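Side-chain contacts in beta-phosphoglucomutase (Clostridium difficile, PDB 4GIB), which probably interconverts beta-D-glucose 1-phosphate and beta-D-glucose 6-phosphate with the help of magnesium, as a member of the HAD-like hydrolase superfamily: residues F31-G35 with V36-T40; Y43-M46 with A47-L51; T61-N64 with E65-G69; G83-K86 with Y87-E91; M97-E100 with K101-Y105. One frame throughout, in Å; residues are numbered along the deposited sequence.

Contact 1 of 5, residues F31-G35 with V36-T40. With NA (sodium ion), chain D; PO4 (phosphate ion), chain E.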
# COMPACT_ATOMS: atom_id res chain seq x y z
N PHE A 31 4.17 -6.76 0.09
CA PHE A 31 2.89 -6.28 -0.39
C PHE A 31 2.49 -4.91 0.11
O PHE A 31 2.95 -4.46 1.16
CB PHE A 31 1.79 -7.25 0.07
CG PHE A 31 1.95 -8.66 -0.45
CD1 PHE A 31 2.79 -9.56 0.20
CD2 PHE A 31 1.23 -9.10 -1.54
CE1 PHE A 31 2.92 -10.87 -0.27
CE2 PHE A 31 1.35 -10.40 -2.00
CZ PHE A 31 2.21 -11.28 -1.36
N ASP A 32 1.66 -4.21 -0.67
CA ASP A 32 1.03 -2.99 -0.19
C ASP A 32 -0.29 -3.51 0.33
O ASP A 32 -0.72 -4.61 -0.05
CB ASP A 32 0.79 -1.92 -1.26
CG ASP A 32 0.12 -0.66 -0.67
OD1 ASP A 32 0.25 -0.45 0.57
OD2 ASP A 32 -0.56 0.11 -1.41
N LEU A 33 -0.96 -2.75 1.18
CA LEU A 33 -2.22 -3.20 1.74
C LEU A 33 -3.40 -2.90 0.78
O LEU A 33 -3.94 -3.81 0.14
CB LEU A 33 -2.43 -2.57 3.12
CG LEU A 33 -3.72 -2.95 3.87
CD1 LEU A 33 -3.75 -4.44 4.21
CD2 LEU A 33 -3.83 -2.10 5.13
N ASP A 34 -3.78 -1.63 0.69
CA ASP A 34 -4.89 -1.19 -0.18
C ASP A 34 -4.76 -1.63 -1.65
O ASP A 34 -3.76 -1.37 -2.29
CB ASP A 34 -4.99 0.33 -0.13
CG ASP A 34 -6.13 0.88 -0.96
OD1 ASP A 34 -7.14 0.16 -1.20
OD2 ASP A 34 -6.01 2.07 -1.37
N GLY A 35 -5.78 -2.30 -2.18
CA GLY A 35 -5.80 -2.72 -3.58
C GLY A 35 -4.97 -3.94 -3.94
O GLY A 35 -4.88 -4.32 -5.12
N VAL A 36 -4.35 -4.56 -2.94
CA VAL A 36 -3.59 -5.79 -3.17
C VAL A 36 -4.07 -6.84 -2.17
O VAL A 36 -4.53 -7.90 -2.58
CB VAL A 36 -2.06 -5.57 -3.09
CG1 VAL A 36 -1.31 -6.85 -3.51
CG2 VAL A 36 -1.64 -4.40 -3.98
N ILE A 37 -3.99 -6.53 -0.88
CA ILE A 37 -4.49 -7.45 0.15
C ILE A 37 -6.02 -7.25 0.34
O ILE A 37 -6.77 -8.20 0.44
CB ILE A 37 -3.79 -7.23 1.50
CG1 ILE A 37 -2.28 -7.41 1.35
CG2 ILE A 37 -4.34 -8.21 2.56
CD1 ILE A 37 -1.86 -8.75 0.84
N THR A 38 -6.45 -6.00 0.36
CA THR A 38 -7.86 -5.68 0.51
C THR A 38 -8.12 -4.23 0.07
O THR A 38 -7.20 -3.44 -0.06
CB THR A 38 -8.29 -5.87 1.99
OG1 THR A 38 -9.71 -5.87 2.10
CG2 THR A 38 -7.68 -4.79 2.88
N ASP A 39 -9.39 -3.88 -0.14
CA ASP A 39 -9.73 -2.52 -0.56
C ASP A 39 -10.07 -1.61 0.61
O ASP A 39 -11.05 -1.83 1.32
CB ASP A 39 -10.88 -2.57 -1.56
CG ASP A 39 -10.51 -3.34 -2.81
OD1 ASP A 39 -9.49 -3.00 -3.46
OD2 ASP A 39 -11.25 -4.27 -3.17
N THR A 40 -9.24 -0.60 0.82
CA THR A 40 -9.44 0.38 1.89
C THR A 40 -9.60 1.81 1.35
O THR A 40 -10.03 2.73 2.09
CB THR A 40 -8.23 0.41 2.78
OG1 THR A 40 -7.09 0.76 2.00
CG2 THR A 40 -8.00 -0.97 3.43
NA NA D . -1.94 0.07 -3.13
P PO4 E . -1.76 1.87 1.71
O1 PO4 E . -1.93 1.88 0.21
O2 PO4 E . -2.48 3.05 2.32
O3 PO4 E . -2.33 0.61 2.28
O4 PO4 E . -0.28 1.97 2.01
O HOH W 1 -8.80 -0.52 -3.16
O HOH W 2 -2.40 2.09 -2.51
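L33 O turns back on the residues that follow it, accepting V36 N at 3.2 Å and I37 N at 2.9 Å; T38 N adds a weak third bond. This tight turn after strand 28-31 is the DxD catalytic loop (D32, L33, D34) of the HAD fold, continuing into the short helix 33-37, and G35 N closes it on T38 O at 2.8 Å.

In D32, the predicted nucleophile, CG lies anti to the backbone N (chi1 180°), which carries the carboxylate to the sodium ion and the phosphate; OD2 binds the sodium ion at 2.2 Å. D34 O is a further ligand, with E194 and D195 completing the protein part of the site. D34 N donates almost straight (176°) to phosphate O3. The D34 carboxylate is shared out: OD2 forms a salt bridge with K68, while OD1 takes T40 N from above the carboxylate plane at 3.0 Å and also A41 N.

Behind the loop, V36 CG1 reaches the edge of the F31 ring in its plane, and I37 CD1 meets F31 CD2 at 3.9 Å. On the outer side a water donates to both D34 OD1 and D39 OD1, the latter at 2.6 Å.

Contact 2 of 5, residues Y43-M46 with A47-L51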
# COMPACT_ATOMS: atom_id res chain seq x y z
N TYR A 43 -12.91 3.56 1.77
CA TYR A 43 -13.18 3.91 3.18
C TYR A 43 -12.43 5.19 3.56
O TYR A 43 -12.99 6.06 4.21
CB TYR A 43 -12.81 2.77 4.14
CG TYR A 43 -13.57 1.49 3.89
CD1 TYR A 43 -14.96 1.49 3.86
CD2 TYR A 43 -12.91 0.28 3.76
CE1 TYR A 43 -15.68 0.31 3.64
CE2 TYR A 43 -13.62 -0.92 3.55
CZ TYR A 43 -15.01 -0.89 3.50
OH TYR A 43 -15.73 -2.04 3.29
N HIS A 44 -11.17 5.30 3.16
CA HIS A 44 -10.38 6.50 3.40
C HIS A 44 -11.05 7.70 2.75
O HIS A 44 -11.16 8.77 3.35
CB HIS A 44 -8.97 6.39 2.80
CG HIS A 44 -8.03 5.54 3.59
ND1 HIS A 44 -7.47 5.95 4.78
CD2 HIS A 44 -7.51 4.31 3.34
CE1 HIS A 44 -6.67 5.00 5.24
NE2 HIS A 44 -6.67 4.00 4.38
N TYR A 45 -11.51 7.51 1.52
CA TYR A 45 -12.17 8.57 0.77
C TYR A 45 -13.46 9.06 1.44
O TYR A 45 -13.72 10.24 1.45
CB TYR A 45 -12.45 8.12 -0.66
CG TYR A 45 -13.46 8.97 -1.35
CD1 TYR A 45 -13.13 10.23 -1.85
CD2 TYR A 45 -14.77 8.54 -1.51
CE1 TYR A 45 -14.08 11.03 -2.48
CE2 TYR A 45 -15.72 9.33 -2.15
CZ TYR A 45 -15.37 10.57 -2.64
OH TYR A 45 -16.32 11.36 -3.27
N MET A 46 -14.26 8.14 1.96
CA MET A 46 -15.48 8.51 2.68
C MET A 46 -15.12 9.31 3.92
O MET A 46 -15.80 10.30 4.24
CB MET A 46 -16.27 7.25 3.08
CG MET A 46 -16.98 6.58 1.93
SD MET A 46 -17.94 5.14 2.41
CE MET A 46 -16.66 3.95 2.73
N ALA A 47 -14.06 8.88 4.61
CA ALA A 47 -13.59 9.55 5.82
C ALA A 47 -12.99 10.92 5.52
O ALA A 47 -13.25 11.88 6.26
CB ALA A 47 -12.58 8.68 6.57
N TRP A 48 -12.19 11.01 4.46
CA TRP A 48 -11.59 12.30 4.10
C TRP A 48 -12.65 13.25 3.55
O TRP A 48 -12.65 14.45 3.89
CB TRP A 48 -10.44 12.15 3.08
CG TRP A 48 -9.11 11.69 3.65
CD1 TRP A 48 -8.38 10.62 3.24
CD2 TRP A 48 -8.36 12.29 4.73
NE1 TRP A 48 -7.23 10.51 3.98
CE2 TRP A 48 -7.19 11.53 4.89
CE3 TRP A 48 -8.57 13.40 5.56
CZ2 TRP A 48 -6.23 11.84 5.87
CZ3 TRP A 48 -7.62 13.71 6.52
CH2 TRP A 48 -6.46 12.92 6.68
N ARG A 49 -13.57 12.72 2.74
CA ARG A 49 -14.62 13.55 2.17
C ARG A 49 -15.43 14.30 3.24
O ARG A 49 -15.75 15.46 3.06
CB ARG A 49 -15.55 12.70 1.33
CG ARG A 49 -16.61 13.49 0.63
CD ARG A 49 -17.44 12.60 -0.24
NE ARG A 49 -18.13 11.57 0.53
CZ ARG A 49 -18.90 10.63 -0.01
NH1 ARG A 49 -19.06 10.60 -1.33
NH2 ARG A 49 -19.50 9.73 0.75
N LYS A 50 -15.76 13.63 4.34
CA LYS A 50 -16.53 14.25 5.43
C LYS A 50 -15.77 15.42 6.08
O LYS A 50 -16.34 16.47 6.34
CB LYS A 50 -16.91 13.19 6.47
CG LYS A 50 -17.79 13.70 7.60
CD LYS A 50 -18.19 12.57 8.54
CE LYS A 50 -18.97 13.11 9.73
NZ LYS A 50 -19.27 12.06 10.73
N LEU A 51 -14.48 15.23 6.33
CA LEU A 51 -13.66 16.28 6.94
C LEU A 51 -13.38 17.40 5.94
O LEU A 51 -13.33 18.55 6.32
CB LEU A 51 -12.33 15.70 7.43
CG LEU A 51 -11.47 16.65 8.27
CD1 LEU A 51 -12.12 16.85 9.70
CD2 LEU A 51 -10.09 16.10 8.41
O HOH W 3 -18.34 10.64 3.19
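Y45 and R49, one helical turn apart, make the main side-chain contact. R49 CB lies over one face of the phenol. The arginine is modelled in two conformers, and its outer contacts, which hold for one of them, are tentative. In that conformer R49 CD approaches Y45 OH to 3.5 Å. Y45 CE2 sits over a face of the guanidinium, 3.7 Å from R49 NH1, but the two planes are 59° apart. The bond from R49 NH1 to Y45 OH is weak at 3.4 Å. R49 runs straight out from the backbone and bends at chi3 (62°), which folds its head back over the tyrosine. A water lies in plane at the guanidinium edge, accepting from R49 NE at 2.8 Å and donating to M46 O.

The scaffold beneath is the i to i+4 bonding of helix 41-53, in the cap domain of this HAD enzyme. W48 N meets H44 O at 2.7 Å, and W48 CD1 comes within 3.3 Å of H44 O.

Farther out, helix 91-109 positions this side. H44 ND1 is hydrogen-bonded to K101 NZ, the H44 ring stacks on Y105, and W48, a predicted substrate-binding residue, has a cation-pi contact with K101 and touches S75 of helix 72-82.

Contact 3 of 5, residues T61-N64 with E65-G69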
# COMPACT_ATOMS: atom_id res chain seq x y z
N THR A 61 -13.63 11.14 -6.42
CA THR A 61 -12.87 9.89 -6.58
C THR A 61 -11.68 10.02 -7.57
O THR A 61 -10.85 9.12 -7.67
CB THR A 61 -13.78 8.70 -6.97
OG1 THR A 61 -13.08 7.47 -6.72
CG2 THR A 61 -14.22 8.78 -8.44
N LYS A 62 -11.62 11.14 -8.30
CA LYS A 62 -10.51 11.41 -9.21
C LYS A 62 -9.35 12.06 -8.45
O LYS A 62 -8.21 11.58 -8.54
CB LYS A 62 -10.96 12.28 -10.39
CG LYS A 62 -11.99 11.59 -11.29
CD LYS A 62 -12.33 12.42 -12.53
CE LYS A 62 -13.32 11.68 -13.43
NZ LYS A 62 -13.61 12.41 -14.70
N PHE A 63 -9.62 13.13 -7.71
CA PHE A 63 -8.58 13.78 -6.91
C PHE A 63 -8.05 12.81 -5.87
O PHE A 63 -6.84 12.64 -5.72
CB PHE A 63 -9.10 15.04 -6.22
CG PHE A 63 -8.12 15.64 -5.24
CD1 PHE A 63 -7.06 16.42 -5.68
CD2 PHE A 63 -8.26 15.43 -3.87
CE1 PHE A 63 -6.15 16.98 -4.77
CE2 PHE A 63 -7.36 15.98 -2.96
CZ PHE A 63 -6.30 16.76 -3.41
N ASN A 64 -8.96 12.16 -5.15
CA ASN A 64 -8.61 11.18 -4.14
C ASN A 64 -7.60 10.16 -4.66
O ASN A 64 -6.84 9.57 -3.90
CB ASN A 64 -9.84 10.43 -3.65
CG ASN A 64 -9.50 9.32 -2.68
OD1 ASN A 64 -9.10 9.56 -1.54
ND2 ASN A 64 -9.69 8.08 -3.12
N GLU A 65 -7.58 9.95 -5.97
CA GLU A 65 -6.66 9.00 -6.54
C GLU A 65 -5.19 9.43 -6.34
O GLU A 65 -4.29 8.68 -6.70
CB GLU A 65 -7.00 8.77 -8.02
CG GLU A 65 -6.87 7.31 -8.47
CD GLU A 65 -7.95 6.40 -7.87
OE1 GLU A 65 -8.34 6.60 -6.70
OE2 GLU A 65 -8.40 5.47 -8.57
N SER A 66 -4.98 10.63 -5.76
CA SER A 66 -3.63 11.16 -5.40
C SER A 66 -3.47 11.23 -3.86
O SER A 66 -2.55 11.89 -3.33
CB SER A 66 -3.44 12.57 -5.93
OG SER A 66 -4.04 13.51 -5.05
N LEU A 67 -4.41 10.64 -3.14
CA LEU A 67 -4.33 10.53 -1.70
C LEU A 67 -4.12 9.06 -1.39
O LEU A 67 -3.72 8.69 -0.29
CB LEU A 67 -5.62 11.01 -1.03
CG LEU A 67 -6.02 12.46 -1.24
CD1 LEU A 67 -7.39 12.67 -0.61
CD2 LEU A 67 -4.98 13.39 -0.66
N LYS A 68 -4.38 8.23 -2.39
CA LYS A 68 -4.26 6.79 -2.31
C LYS A 68 -2.85 6.36 -1.95
O LYS A 68 -1.89 6.76 -2.61
CB LYS A 68 -4.67 6.16 -3.64
CG LYS A 68 -4.75 4.66 -3.64
CD LYS A 68 -5.14 4.14 -5.01
CE LYS A 68 -5.04 2.62 -5.07
NZ LYS A 68 -5.94 1.94 -4.09
N GLY A 69 -2.74 5.54 -0.91
CA GLY A 69 -1.45 5.05 -0.45
C GLY A 69 -0.58 6.11 0.19
O GLY A 69 0.62 5.92 0.33
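F63 O is gripped twice by S66. The backbone S66 N donates to it at 2.7 Å, a bond whose length is less sure because that nitrogen is crowded in the model, and the hydroxyl S66 OG donates to it at 3.0 Å. The hydroxyl lies 22° out of the carbonyl plane. A chi1 of 82° swings OG between the backbone N and the carbonyl carbon, and so back toward F63 O. S66 OG also stands over one face of the F63 ring, 4.1 Å above the plane and displaced toward the rim.

One residue on, N64 O takes L67 N at 2.8 Å, with K68 N as a weaker second donor. T61-F63 have helical phi and psi, followed by a 3-10 turn at N64-S66; its i to i+3 bonds are L67 N to N64 O and the less certain S66 N to F63 O. L67 CD1 fills the angle between two partners: it lies 3.7 Å from N64 OD1, the leucine crossing the asparagine at about a right angle, and 4.1 Å from F63 CE2.

L67, K68 and G69 belong to the predicted substrate-binding loop, and K68 NZ leaves the turn for the metal site, where besides D34 it has a salt bridge with D195. The turn lies in the connection from helix 41-53 to helix 72-82: N64 packs on Y45 of the first helix, L67 on R78 and I79 of the second, and the F63 ring meets that of F82.

Contact 4 of 5, residues G83-K86 with Y87-E91. With PO4 (phosphate ion), chain G.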
# COMPACT_ATOMS: atom_id res chain seq x y z
N GLY A 83 -7.42 23.31 -1.79
CA GLY A 83 -8.17 24.52 -1.54
C GLY A 83 -7.29 25.70 -1.13
O GLY A 83 -7.77 26.65 -0.51
N ASN A 84 -6.00 25.63 -1.44
CA ASN A 84 -5.05 26.70 -1.13
C ASN A 84 -5.00 27.10 0.35
O ASN A 84 -4.68 28.26 0.67
CB ASN A 84 -5.37 27.95 -1.96
CG ASN A 84 -5.27 27.69 -3.44
OD1 ASN A 84 -4.43 26.92 -3.89
ND2 ASN A 84 -6.13 28.32 -4.20
N LYS A 85 -5.29 26.16 1.23
CA LYS A 85 -5.28 26.46 2.66
C LYS A 85 -4.38 25.50 3.45
O LYS A 85 -4.56 25.33 4.65
CB LYS A 85 -6.71 26.50 3.21
CG LYS A 85 -7.54 25.26 2.93
CD LYS A 85 -8.94 25.37 3.49
CE LYS A 85 -9.80 26.34 2.71
NZ LYS A 85 -11.11 26.47 3.36
N LYS A 86 -3.40 24.90 2.77
CA LYS A 86 -2.46 23.99 3.42
C LYS A 86 -1.67 24.67 4.53
O LYS A 86 -1.42 24.06 5.57
CB LYS A 86 -1.47 23.40 2.39
CG LYS A 86 -0.37 22.53 2.97
CD LYS A 86 0.62 22.10 1.88
CE LYS A 86 1.84 21.36 2.45
NZ LYS A 86 2.79 20.89 1.38
N TYR A 87 -1.30 25.94 4.32
CA TYR A 87 -0.50 26.67 5.31
C TYR A 87 -1.32 27.60 6.21
O TYR A 87 -0.76 28.35 7.01
CB TYR A 87 0.63 27.44 4.61
CG TYR A 87 1.53 26.53 3.77
CD1 TYR A 87 2.48 25.71 4.38
CD2 TYR A 87 1.42 26.49 2.38
CE1 TYR A 87 3.30 24.86 3.63
CE2 TYR A 87 2.23 25.64 1.61
CZ TYR A 87 3.17 24.83 2.24
OH TYR A 87 3.97 23.99 1.50
N SER A 88 -2.64 27.52 6.11
CA SER A 88 -3.51 28.41 6.87
C SER A 88 -3.88 27.85 8.24
O SER A 88 -4.35 28.59 9.09
CB SER A 88 -4.78 28.68 6.08
OG SER A 88 -4.45 28.93 4.73
N PHE A 89 -3.67 26.56 8.44
CA PHE A 89 -3.96 25.89 9.70
C PHE A 89 -2.69 25.56 10.46
O PHE A 89 -1.67 25.26 9.84
CB PHE A 89 -4.65 24.54 9.45
CG PHE A 89 -5.96 24.64 8.73
CD1 PHE A 89 -6.00 24.71 7.35
CD2 PHE A 89 -7.15 24.61 9.43
CE1 PHE A 89 -7.20 24.78 6.68
CE2 PHE A 89 -8.35 24.68 8.77
CZ PHE A 89 -8.38 24.77 7.39
N SER A 90 -2.75 25.60 11.79
CA SER A 90 -1.62 25.19 12.62
C SER A 90 -1.60 23.68 12.57
O SER A 90 -2.60 23.05 12.26
CB SER A 90 -1.78 25.66 14.07
OG SER A 90 -2.94 25.12 14.68
N GLU A 91 -0.46 23.07 12.88
CA GLU A 91 -0.38 21.62 12.87
C GLU A 91 -1.25 21.06 13.99
O GLU A 91 -1.85 19.99 13.81
CB GLU A 91 1.08 21.15 12.93
CG GLU A 91 1.94 21.67 11.74
CD GLU A 91 1.44 21.20 10.36
OE1 GLU A 91 1.05 20.03 10.21
OE2 GLU A 91 1.46 22.01 9.41
P PO4 G . 5.69 19.10 3.15
O1 PO4 G . 5.80 18.32 1.85
O2 PO4 G . 4.34 18.81 3.78
O3 PO4 G . 6.78 18.66 4.09
O4 PO4 G . 5.81 20.58 2.86
O HOH W 4 -2.13 27.93 2.16
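F89 and K85 form the tighter side of this turn, which links helix 72-82 to helix 91-109 and follows a Schellman motif whose C-prime residue is N84, with positive phi. At the other end of the connection S90 is the N-cap of helix 91-109, its OG capping E93 N. K85 O lies in the plane of the F89 ring at its edge, 3.1 Å from F89 CD1. The aliphatic part of K85 crosses the ring obliquely, bringing K85 CD to 3.7 Å from F89 CE1. Its CG stands between the backbone N and the carbonyl carbon (chi1 55°), and a bend at chi3 sends the ammonium group on to V55 O. F89 also touches L80 and V55, so this side is anchored on the preceding helix and a neighbouring loop.

A single long bond, S88 N to K85 O at 3.3 Å, spans the turn.

K86 and Y87 make up the solvent side. Here the two side chains run alongside each other in the same direction. The extended lysine lies over one face of the phenol in a CH-pi contact, with K86 CD 4.1 Å from the centroid of the Y87 ring. Polar links are feeble: K86 NZ to Y87 OH is a weak bond, and so is its link to a phosphate ion, probably from the crystallisation liquor. A water bridges the backbone across this side, accepting from Y87 N at 3.1 Å and donating weakly to N84 O at 3.0 Å.

Contact 5 of 5, residues M97-E100 with K101-Y105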
# COMPACT_ATOMS: atom_id res chain seq x y z
N MET A 97 -8.01 17.63 13.25
CA MET A 97 -8.77 17.23 12.06
C MET A 97 -8.45 15.80 11.66
O MET A 97 -9.34 15.04 11.29
CB MET A 97 -8.48 18.18 10.91
CG MET A 97 -8.95 19.61 11.13
SD MET A 97 -8.35 20.70 9.81
CE MET A 97 -9.03 19.90 8.40
N ALA A 98 -7.18 15.45 11.74
CA ALA A 98 -6.72 14.11 11.41
C ALA A 98 -7.34 13.07 12.35
O ALA A 98 -7.69 11.98 11.92
CB ALA A 98 -5.19 14.04 11.48
N GLU A 99 -7.44 13.41 13.63
CA GLU A 99 -7.99 12.52 14.63
C GLU A 99 -9.44 12.18 14.35
O GLU A 99 -9.82 11.01 14.40
CB GLU A 99 -7.88 13.16 16.02
CG GLU A 99 -8.48 12.31 17.16
CD GLU A 99 -8.07 12.79 18.55
OE1 GLU A 99 -6.98 13.39 18.68
OE2 GLU A 99 -8.82 12.55 19.52
N GLU A 100 -10.23 13.21 14.05
CA GLU A 100 -11.64 13.04 13.77
C GLU A 100 -11.82 12.15 12.56
O GLU A 100 -12.67 11.27 12.54
CB GLU A 100 -12.32 14.41 13.56
CG GLU A 100 -13.78 14.32 13.15
CD GLU A 100 -14.44 15.67 12.90
OE1 GLU A 100 -15.55 15.66 12.30
OE2 GLU A 100 -13.88 16.73 13.29
N LYS A 101 -10.99 12.36 11.55
CA LYS A 101 -11.03 11.55 10.36
C LYS A 101 -10.62 10.11 10.69
O LYS A 101 -11.27 9.17 10.24
CB LYS A 101 -10.10 12.14 9.29
CG LYS A 101 -10.00 11.32 7.99
CD LYS A 101 -8.95 10.20 8.05
CE LYS A 101 -9.03 9.34 6.79
NZ LYS A 101 -8.00 8.30 6.70
N ASN A 102 -9.55 9.95 11.46
CA ASN A 102 -9.08 8.61 11.81
C ASN A 102 -10.20 7.83 12.54
O ASN A 102 -10.52 6.70 12.14
CB ASN A 102 -7.82 8.67 12.67
CG ASN A 102 -7.14 7.30 12.86
OD1 ASN A 102 -7.12 6.48 11.95
ND2 ASN A 102 -6.51 7.11 14.01
N ASN A 103 -10.78 8.42 13.57
CA ASN A 103 -11.88 7.78 14.30
C ASN A 103 -12.98 7.31 13.35
O ASN A 103 -13.51 6.21 13.48
CB ASN A 103 -12.48 8.72 15.34
CG ASN A 103 -11.52 9.04 16.48
OD1 ASN A 103 -10.56 8.30 16.72
ND2 ASN A 103 -11.79 10.13 17.20
N TYR A 104 -13.32 8.15 12.38
CA TYR A 104 -14.35 7.79 11.43
C TYR A 104 -13.87 6.66 10.51
O TYR A 104 -14.63 5.73 10.26
CB TYR A 104 -14.85 9.02 10.66
CG TYR A 104 -16.06 8.73 9.80
CD1 TYR A 104 -17.19 8.16 10.35
CD2 TYR A 104 -16.07 9.04 8.45
CE1 TYR A 104 -18.30 7.88 9.58
CE2 TYR A 104 -17.18 8.76 7.66
CZ TYR A 104 -18.29 8.19 8.23
OH TYR A 104 -19.40 7.92 7.48
N TYR A 105 -12.62 6.70 10.07
CA TYR A 105 -12.06 5.65 9.22
C TYR A 105 -12.03 4.30 9.98
O TYR A 105 -12.44 3.26 9.44
CB TYR A 105 -10.65 6.03 8.72
CG TYR A 105 -9.97 4.91 7.97
CD1 TYR A 105 -10.37 4.55 6.68
CD2 TYR A 105 -8.91 4.19 8.54
CE1 TYR A 105 -9.77 3.50 6.00
CE2 TYR A 105 -8.28 3.16 7.87
CZ TYR A 105 -8.72 2.81 6.59
OH TYR A 105 -8.11 1.78 5.91
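E99 and N103 lie side by side, pointing the same way, one turn apart. N103 CG sits beside the backbone N (chi1 -67°), which folds the amide back over the preceding turn, with N103 CG 3.3 Å from E99 O. N103 ND2 comes no nearer than 4.0 Å to E99 CG, and the carboxylate and amide planes are steeply inclined to each other: the side chains only pack, and no hydrogen bond joins them.

The backbone polar groups are satisfied in regular sequence. M97 O accepts K101 N at 3.2 Å, A98 O accepts N102 N at 2.8 Å, and E100 O accepts Y104 N at 3.2 Å. The bond from N103 N to E99 O is the straightest of the four, with an N-H...O angle of 178°. This i to i+4 ladder belongs to helix 91-109, one of the helices of the alpha-helical cap that stands over the HAD core.

The polar ends of the side chains find partners beyond this stretch. E100 splits its carboxylate between two salt bridges, OE1 to K54 and OE2 to R96, a pairing that would help to keep it ionised. K101, a predicted substrate-binding residue, bends at chi2 (-85°), and its NZ is satisfied by H44 ND1. N102 OD1 accepts from N143 ND2, while N102 also packs on R72 of helix 72-82. At the rim, the partly exposed Y104 meets K50 through a cation-pi contact.

Contact 1 holds the predicted nucleophile and part of the active-site sodium site; contacts 3, 2, 5 and 4 lie about 15, 17, 20 and 30 Å away between centres. Contact 3 reaches the site directly, since K68 NZ lies 2.7 Å from D34 OD2. Contact 2 follows contact 1 in sequence, and it packs closely on contact 5 (centres about 9 Å apart), where H44 ND1 is 3.1 Å from K101 NZ. Contact 5 in turn meets contact 1 through Y105 OH, 3.4 Å from T40 CB. Contact 4 is remote from the site; it touches contact 5, with F89 CD2 4.1 Å from M97 SD, and none of the other three.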